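Local coordinates for trehalose-6-phosphate phosphatase (Cryptococcus neoformans, PDB 5DX9), which belongs to the trehalose-phosphatase family of the HAD clan, pairing an alpha/beta core with a smaller cap, and binds a magnesium ion, at residues A9-A14 against E296-L301; F72-W77 against G97-I102; K121-R126 against C155-D160. All coordinates share one frame; numbering follows the deposited sequence.

Contact 1: A9-A14 against E296-L301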
# COMPACT_ATOMS: atom_id res chain seq x y z
N ALA A 9 -0.05 -3.86 -23.27
CA ALA A 9 -0.01 -4.98 -24.21
C ALA A 9 0.80 -6.14 -23.62
O ALA A 9 0.31 -7.26 -23.53
CB ALA A 9 0.57 -4.55 -25.54
N GLN A 10 2.03 -5.85 -23.22
CA GLN A 10 2.88 -6.86 -22.61
C GLN A 10 2.31 -7.37 -21.28
O GLN A 10 2.46 -8.55 -20.96
CB GLN A 10 4.28 -6.31 -22.37
CG GLN A 10 5.17 -7.26 -21.59
CD GLN A 10 6.43 -6.60 -21.08
OE1 GLN A 10 6.84 -5.55 -21.58
NE2 GLN A 10 7.04 -7.20 -20.06
N PHE A 11 1.68 -6.49 -20.52
CA PHE A 11 1.08 -6.90 -19.25
C PHE A 11 -0.13 -7.79 -19.49
O PHE A 11 -0.34 -8.77 -18.77
CB PHE A 11 0.67 -5.68 -18.42
CG PHE A 11 -0.05 -6.04 -17.16
CD1 PHE A 11 0.62 -6.66 -16.12
CD2 PHE A 11 -1.40 -5.79 -17.02
CE1 PHE A 11 -0.04 -7.01 -14.96
CE2 PHE A 11 -2.07 -6.13 -15.85
CZ PHE A 11 -1.39 -6.75 -14.82
N THR A 12 -0.93 -7.45 -20.49
CA THR A 12 -2.12 -8.23 -20.83
C THR A 12 -1.77 -9.68 -21.13
O THR A 12 -2.39 -10.61 -20.62
CB THR A 12 -2.86 -7.63 -22.04
OG1 THR A 12 -3.37 -6.33 -21.70
CG2 THR A 12 -4.02 -8.53 -22.45
N ASP A 13 -0.75 -9.88 -21.96
CA ASP A 13 -0.35 -11.22 -22.37
C ASP A 13 0.23 -12.01 -21.20
O ASP A 13 -0.01 -13.21 -21.07
CB ASP A 13 0.66 -11.14 -23.52
CG ASP A 13 0.00 -10.74 -24.84
OD1 ASP A 13 -1.10 -11.25 -25.13
OD2 ASP A 13 0.58 -9.92 -25.58
N ALA A 14 0.98 -11.33 -20.34
CA ALA A 14 1.53 -11.98 -19.16
C ALA A 14 0.41 -12.39 -18.21
O ALA A 14 0.45 -13.46 -17.61
CB ALA A 14 2.52 -11.06 -18.46
N GLU A 296 -8.81 1.67 -15.99
CA GLU A 296 -9.08 1.38 -17.40
C GLU A 296 -8.14 0.32 -17.96
O GLU A 296 -8.52 -0.45 -18.83
CB GLU A 296 -8.98 2.66 -18.23
CG GLU A 296 -10.06 3.69 -17.91
CD GLU A 296 -10.06 4.86 -18.87
OE1 GLU A 296 -8.98 5.15 -19.45
OE2 GLU A 296 -11.12 5.48 -19.06
N ALA A 297 -6.91 0.29 -17.45
CA ALA A 297 -5.96 -0.74 -17.85
C ALA A 297 -6.52 -2.13 -17.58
O ALA A 297 -6.39 -3.04 -18.40
CB ALA A 297 -4.64 -0.56 -17.13
N PHE A 298 -7.15 -2.28 -16.43
CA PHE A 298 -7.71 -3.57 -16.05
C PHE A 298 -9.09 -3.77 -16.66
O PHE A 298 -9.52 -4.91 -16.84
CB PHE A 298 -7.76 -3.71 -14.53
CG PHE A 298 -6.43 -4.08 -13.93
CD1 PHE A 298 -6.04 -5.40 -13.84
CD2 PHE A 298 -5.58 -3.10 -13.45
CE1 PHE A 298 -4.82 -5.74 -13.29
CE2 PHE A 298 -4.36 -3.43 -12.89
CZ PHE A 298 -3.98 -4.76 -12.81
N GLU A 299 -9.77 -2.68 -16.98
CA GLU A 299 -11.05 -2.78 -17.67
C GLU A 299 -10.85 -3.30 -19.10
O GLU A 299 -11.58 -4.18 -19.55
CB GLU A 299 -11.76 -1.42 -17.71
CG GLU A 299 -12.35 -0.99 -16.38
CD GLU A 299 -13.11 0.32 -16.48
OE1 GLU A 299 -12.51 1.31 -16.94
OE2 GLU A 299 -14.30 0.35 -16.11
N SER A 300 -9.88 -2.73 -19.80
CA SER A 300 -9.56 -3.19 -21.14
C SER A 300 -9.07 -4.62 -21.09
O SER A 300 -9.44 -5.45 -21.93
CB SER A 300 -8.50 -2.29 -21.79
OG SER A 300 -8.97 -0.96 -21.89
N LEU A 301 -8.25 -4.91 -20.09
CA LEU A 301 -7.72 -6.25 -19.88
C LEU A 301 -8.85 -7.25 -19.64
O LEU A 301 -8.89 -8.32 -20.24
CB LEU A 301 -6.75 -6.26 -18.70
CG LEU A 301 -6.18 -7.62 -18.27
CD1 LEU A 301 -5.63 -8.36 -19.47
CD2 LEU A 301 -5.09 -7.44 -17.21
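F11 and L301 both place CG anti to their backbone N. For F11 chi1 is 175°, and this swings the phenyl ring out from helix 8-17 toward helix 291-306. F298 does otherwise: its CG lies beside the backbone N, and the far end of its ring comes within reach of F11. The two rings form an offset edge-to-face pair. F11 offers its edge and F298 its face, with the planes 79° apart and the ring centroids separated by 5.6 Å. CE2 and CZ of F11 do the touching; CE2 is 3.8 Å from F298 CE1.

L301 sends its two methyls to different partners. CD2 reaches CE2 of F11, at 3.6 Å. CD1 meets CG2 of T12 at 3.4 Å, a close approach for two methyls. The T12 and L301 side chains run alongside each other, pointing opposite ways. The hydroxyl of T12 is bonded within its own helix, where OG1 is hydrogen-bonded to O of T8, and the methyl CG2 is the part turned to the leucine.

The helix axes stay 10.6 Å apart at closest approach and cross at -52°. The two rings and the leucine side chain fill this distance. F11 also packs against F271 and F208, and F298 against F208 and F25. F208, on strand 206-211, thus touches both rings. One of these helices lies near the start of the chain and the other near its end. They lie side by side on one face of the main sheet, in the layered alpha/beta manner of the Rossmann-like HAD core.

Contact 2: F72-W77 against G97-I102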
# COMPACT_ATOMS: atom_id res chain seq x y z
N PHE A 72 -13.05 2.57 7.03
CA PHE A 72 -13.32 3.16 5.72
C PHE A 72 -13.21 2.10 4.63
O PHE A 72 -14.03 2.05 3.71
CB PHE A 72 -12.35 4.31 5.43
CG PHE A 72 -12.44 4.85 4.03
CD1 PHE A 72 -13.29 5.89 3.73
CD2 PHE A 72 -11.66 4.31 3.02
CE1 PHE A 72 -13.38 6.39 2.44
CE2 PHE A 72 -11.74 4.81 1.72
CZ PHE A 72 -12.60 5.85 1.44
N LEU A 73 -12.19 1.25 4.73
CA LEU A 73 -11.96 0.22 3.73
C LEU A 73 -13.08 -0.81 3.73
O LEU A 73 -13.58 -1.20 2.67
CB LEU A 73 -10.61 -0.45 3.97
CG LEU A 73 -9.41 0.47 3.74
CD1 LEU A 73 -8.11 -0.25 4.02
CD2 LEU A 73 -9.42 1.02 2.32
N GLU A 74 -13.49 -1.24 4.92
CA GLU A 74 -14.61 -2.17 5.07
C GLU A 74 -15.89 -1.59 4.49
O GLU A 74 -16.64 -2.29 3.81
CB GLU A 74 -14.81 -2.53 6.55
CG GLU A 74 -14.12 -3.81 6.98
CD GLU A 74 -14.80 -5.06 6.42
OE1 GLU A 74 -14.17 -6.14 6.45
OE2 GLU A 74 -15.95 -4.96 5.95
N GLU A 75 -16.14 -0.32 4.76
CA GLU A 75 -17.36 0.34 4.32
C GLU A 75 -17.56 0.26 2.81
O GLU A 75 -18.67 0.09 2.34
CB GLU A 75 -17.37 1.81 4.76
CG GLU A 75 -18.50 2.62 4.13
CD GLU A 75 -18.72 3.97 4.81
OE1 GLU A 75 -18.35 4.10 6.00
OE2 GLU A 75 -19.25 4.89 4.16
N HIS A 76 -16.46 0.38 2.07
CA HIS A 76 -16.56 0.48 0.62
C HIS A 76 -16.08 -0.77 -0.11
O HIS A 76 -16.31 -0.91 -1.30
CB HIS A 76 -15.78 1.70 0.11
CG HIS A 76 -16.32 3.01 0.59
ND1 HIS A 76 -15.65 3.82 1.47
CD2 HIS A 76 -17.48 3.65 0.31
CE1 HIS A 76 -16.36 4.90 1.72
NE2 HIS A 76 -17.49 4.82 1.02
N TRP A 77 -15.42 -1.67 0.61
CA TRP A 77 -14.86 -2.86 -0.04
C TRP A 77 -15.16 -4.16 0.70
O TRP A 77 -14.91 -5.24 0.18
CB TRP A 77 -13.34 -2.71 -0.21
CG TRP A 77 -12.94 -1.61 -1.14
CD1 TRP A 77 -12.31 -0.45 -0.82
CD2 TRP A 77 -13.17 -1.57 -2.56
NE1 TRP A 77 -12.12 0.31 -1.94
CE2 TRP A 77 -12.64 -0.35 -3.02
CE3 TRP A 77 -13.77 -2.44 -3.48
CZ2 TRP A 77 -12.69 0.02 -4.37
CZ3 TRP A 77 -13.81 -2.07 -4.81
CH2 TRP A 77 -13.27 -0.85 -5.24
N GLY A 97 -10.15 -14.51 3.27
CA GLY A 97 -10.95 -15.45 4.04
C GLY A 97 -11.67 -14.80 5.21
O GLY A 97 -12.91 -14.80 5.27
N GLU A 98 -10.90 -14.23 6.13
CA GLU A 98 -11.41 -13.76 7.41
C GLU A 98 -12.34 -12.55 7.32
O GLU A 98 -12.75 -12.14 6.23
CB GLU A 98 -10.24 -13.41 8.33
CG GLU A 98 -9.23 -14.54 8.48
CD GLU A 98 -9.86 -15.83 8.96
OE1 GLU A 98 -10.50 -15.82 10.04
OE2 GLU A 98 -9.73 -16.86 8.26
N GLU A 99 -12.68 -12.00 8.48
CA GLU A 99 -13.57 -10.85 8.58
C GLU A 99 -13.00 -9.82 9.55
O GLU A 99 -13.50 -8.69 9.64
CB GLU A 99 -14.97 -11.30 9.03
CG GLU A 99 -15.96 -10.18 9.31
CD GLU A 99 -16.27 -9.33 8.08
OE1 GLU A 99 -15.74 -9.63 6.99
OE2 GLU A 99 -17.04 -8.36 8.22
N ASP A 100 -11.95 -10.21 10.27
CA ASP A 100 -11.31 -9.32 11.24
C ASP A 100 -9.86 -9.04 10.87
O ASP A 100 -9.19 -9.88 10.27
CB ASP A 100 -11.39 -9.93 12.65
CG ASP A 100 -12.81 -9.95 13.20
OD1 ASP A 100 -13.77 -9.96 12.41
OD2 ASP A 100 -12.96 -9.95 14.44
N PHE A 101 -9.37 -7.86 11.25
CA PHE A 101 -8.01 -7.45 10.92
C PHE A 101 -6.98 -7.94 11.94
O PHE A 101 -7.12 -7.72 13.14
CB PHE A 101 -7.94 -5.92 10.83
CG PHE A 101 -8.61 -5.35 9.61
CD1 PHE A 101 -7.86 -4.92 8.53
CD2 PHE A 101 -9.99 -5.24 9.55
CE1 PHE A 101 -8.48 -4.39 7.41
CE2 PHE A 101 -10.62 -4.72 8.43
CZ PHE A 101 -9.86 -4.29 7.36
N ILE A 102 -5.94 -8.60 11.44
CA ILE A 102 -4.81 -8.98 12.27
C ILE A 102 -4.00 -7.74 12.67
O ILE A 102 -3.44 -7.07 11.80
CB ILE A 102 -3.87 -9.97 11.54
CG1 ILE A 102 -4.65 -11.22 11.10
CG2 ILE A 102 -2.69 -10.34 12.42
CD1 ILE A 102 -3.82 -12.19 10.29
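E74 meets E99 and F101 with different parts of one side chain. Its CB points from helix 70-77 toward the loop 97-101. The next atom, CG, lies at the edge of the F101 ring, near the ring plane, and is 3.9 Å from CE2. The chain then bends at chi2 (-72°). This turns the carboxylate away from a straight path, and its plane stands 81° from that of the ring. At the tip, OE1 comes 3.9 Å from OE1 of E99 and 4.0 Å from OE2 of the same residue. The two carboxylate planes are 77° apart. Two like charges so close would be unfavourable alone. K94 probably eases this, because its NZ makes a salt bridge with E74 OE1 and a long, weak ion pair with E99 OE1.

The side chain of F101 is about 12 Å from the bound 6-O-phosphono-alpha-D-glucopyranose. The ring rests on L85, F92 and K94. L73, one residue before E74, packs on A87. Helix 70-77 therefore sits beside strands 84-87 and 92-94. The loop that follows strand 92-94 brings F101 and E99 up to the helix, and I102 then makes backbone hydrogen bonds with V93 in the outermost strand 102-103.

Contact 3: K121-R126 against C155-D160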
# COMPACT_ATOMS: atom_id res chain seq x y z
N LYS A 121 -3.66 18.31 17.47
CA LYS A 121 -4.78 19.09 18.01
C LYS A 121 -4.37 20.54 18.14
O LYS A 121 -5.14 21.45 17.83
CB LYS A 121 -5.24 18.54 19.36
CG LYS A 121 -6.24 17.41 19.29
CD LYS A 121 -6.71 17.02 20.68
CE LYS A 121 -7.68 15.86 20.64
NZ LYS A 121 -8.00 15.38 22.01
N TYR A 122 -3.15 20.75 18.62
CA TYR A 122 -2.58 22.08 18.75
C TYR A 122 -2.67 22.82 17.42
O TYR A 122 -3.12 23.97 17.37
CB TYR A 122 -1.13 22.01 19.22
CG TYR A 122 -0.42 23.34 19.21
CD1 TYR A 122 -0.36 24.12 20.36
CD2 TYR A 122 0.20 23.81 18.06
CE1 TYR A 122 0.28 25.34 20.36
CE2 TYR A 122 0.84 25.04 18.05
CZ TYR A 122 0.88 25.79 19.20
OH TYR A 122 1.53 27.01 19.20
N TYR A 123 -2.23 22.16 16.36
CA TYR A 123 -2.17 22.79 15.05
C TYR A 123 -3.52 22.82 14.35
O TYR A 123 -3.75 23.67 13.50
CB TYR A 123 -1.13 22.09 14.17
CG TYR A 123 0.28 22.46 14.55
CD1 TYR A 123 0.86 23.62 14.07
CD2 TYR A 123 1.02 21.65 15.40
CE1 TYR A 123 2.15 23.97 14.42
CE2 TYR A 123 2.30 22.00 15.77
CZ TYR A 123 2.87 23.15 15.27
OH TYR A 123 4.16 23.50 15.63
N THR A 124 -4.40 21.89 14.70
CA THR A 124 -5.74 21.89 14.13
C THR A 124 -6.52 23.11 14.62
O THR A 124 -7.25 23.74 13.85
CB THR A 124 -6.52 20.61 14.49
OG1 THR A 124 -5.81 19.46 14.02
CG2 THR A 124 -7.91 20.63 13.86
N GLU A 125 -6.35 23.44 15.89
CA GLU A 125 -7.05 24.56 16.50
C GLU A 125 -6.53 25.91 16.00
O GLU A 125 -7.25 26.90 16.00
CB GLU A 125 -6.93 24.50 18.03
CG GLU A 125 -7.48 23.21 18.64
CD GLU A 125 -7.14 23.07 20.12
OE1 GLU A 125 -7.39 21.98 20.69
OE2 GLU A 125 -6.62 24.04 20.72
N ARG A 126 -5.28 25.93 15.55
CA ARG A 126 -4.65 27.17 15.12
C ARG A 126 -4.45 27.22 13.61
O ARG A 126 -3.76 28.09 13.09
CB ARG A 126 -3.31 27.36 15.84
CG ARG A 126 -3.46 27.69 17.32
CD ARG A 126 -2.20 27.39 18.10
NE ARG A 126 -2.39 27.63 19.53
CZ ARG A 126 -2.97 26.77 20.36
NH1 ARG A 126 -3.44 25.61 19.91
NH2 ARG A 126 -3.10 27.07 21.65
N CYS A 155 2.34 23.41 8.40
CA CYS A 155 2.82 22.05 8.17
C CYS A 155 4.29 21.93 8.46
O CYS A 155 4.71 21.00 9.07
CB CYS A 155 2.50 21.60 6.75
SG CYS A 155 3.11 20.01 6.22
N LYS A 156 5.07 22.89 8.02
CA LYS A 156 6.49 22.87 8.24
C LYS A 156 6.84 23.01 9.68
O LYS A 156 7.78 22.42 10.15
CB LYS A 156 7.17 23.99 7.47
CG LYS A 156 7.29 23.72 6.00
CD LYS A 156 7.39 25.02 5.23
CE LYS A 156 7.62 24.79 3.75
NZ LYS A 156 6.36 24.56 3.03
N GLN A 157 6.06 23.79 10.39
CA GLN A 157 6.31 23.95 11.82
C GLN A 157 5.99 22.67 12.59
O GLN A 157 6.75 22.26 13.47
CB GLN A 157 5.49 25.11 12.40
CG GLN A 157 5.79 25.38 13.87
CD GLN A 157 4.94 26.49 14.46
OE1 GLN A 157 4.48 27.38 13.74
NE2 GLN A 157 4.72 26.44 15.77
N ALA A 158 4.87 22.04 12.25
CA ALA A 158 4.48 20.78 12.88
C ALA A 158 5.49 19.69 12.55
O ALA A 158 5.87 18.90 13.42
CB ALA A 158 3.08 20.37 12.44
N LEU A 159 5.92 19.65 11.29
CA LEU A 159 6.92 18.69 10.85
C LEU A 159 8.21 18.88 11.64
O LEU A 159 8.76 17.92 12.17
CB LEU A 159 7.19 18.85 9.35
CG LEU A 159 8.22 17.88 8.76
CD1 LEU A 159 7.78 16.45 9.00
CD2 LEU A 159 8.44 18.15 7.28
N ASP A 160 8.68 20.12 11.71
CA ASP A 160 9.90 20.44 12.44
C ASP A 160 9.80 20.05 13.90
O ASP A 160 10.77 19.56 14.48
CB ASP A 160 10.23 21.93 12.31
CG ASP A 160 10.67 22.31 10.92
OD1 ASP A 160 11.08 23.48 10.72
OD2 ASP A 160 10.62 21.44 10.02
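This is a buried contact of a tyrosine ring with an alanine and a glutamine, between helices 112-125 and 148-166 beside the four-stranded antiparallel sheet. Y123 lays one ring face on A158. CB of A158 stands 3.8 Å from the ring centroid and 11° off the ring normal, a CH-pi contact. The alanine backbone is close too, with A158 CA 3.7 Å from Y123 CZ. The ring reaches this place with CG beside the backbone N and anti to the carbonyl carbon (chi1 -76°). Its other face takes CD2 of Y122, 3.5 Å above the plane, so the ring is held between two partners.

The helices belong to the alpha/beta cap of this HAD-type protein, where they pack on that sheet. W141 of the sheet touches Y123, and L181 touches A158.

Q157 comes to the ring edge. Its amide plane is 84° from the ring plane, and its CD lies 3.8 Å from Y123 CE1. Y122 is flanked in turn by R126, whose guanidinium lies with one face over Y122 CE1. NH1 of R126 donates to O of Y122 at 3.0 Å, in the carbonyl plane and on a lone pair.

In the fold
Contacts 1 and 3 are buried helix-to-helix contacts, while contact 2 lies at the surface. They hold different elements. Contact 1 joins helices from near the two ends of the chain over strands 21-25, 206-211 and 270-275 of the main sheet. Contact 2 ties a helix to a loop by the far edge of that same sheet. Contact 3 belongs to the cap and its separate sheet, its centre about 44 Å from that of contact 1. Contact 1 is wholly apolar, contact 2 mixes a ring edge with two acidic groups, one salt-bridged to a lysine and the other only weakly paired with it, and contact 3 is aromatic on aliphatic, with a polar amide at its edge.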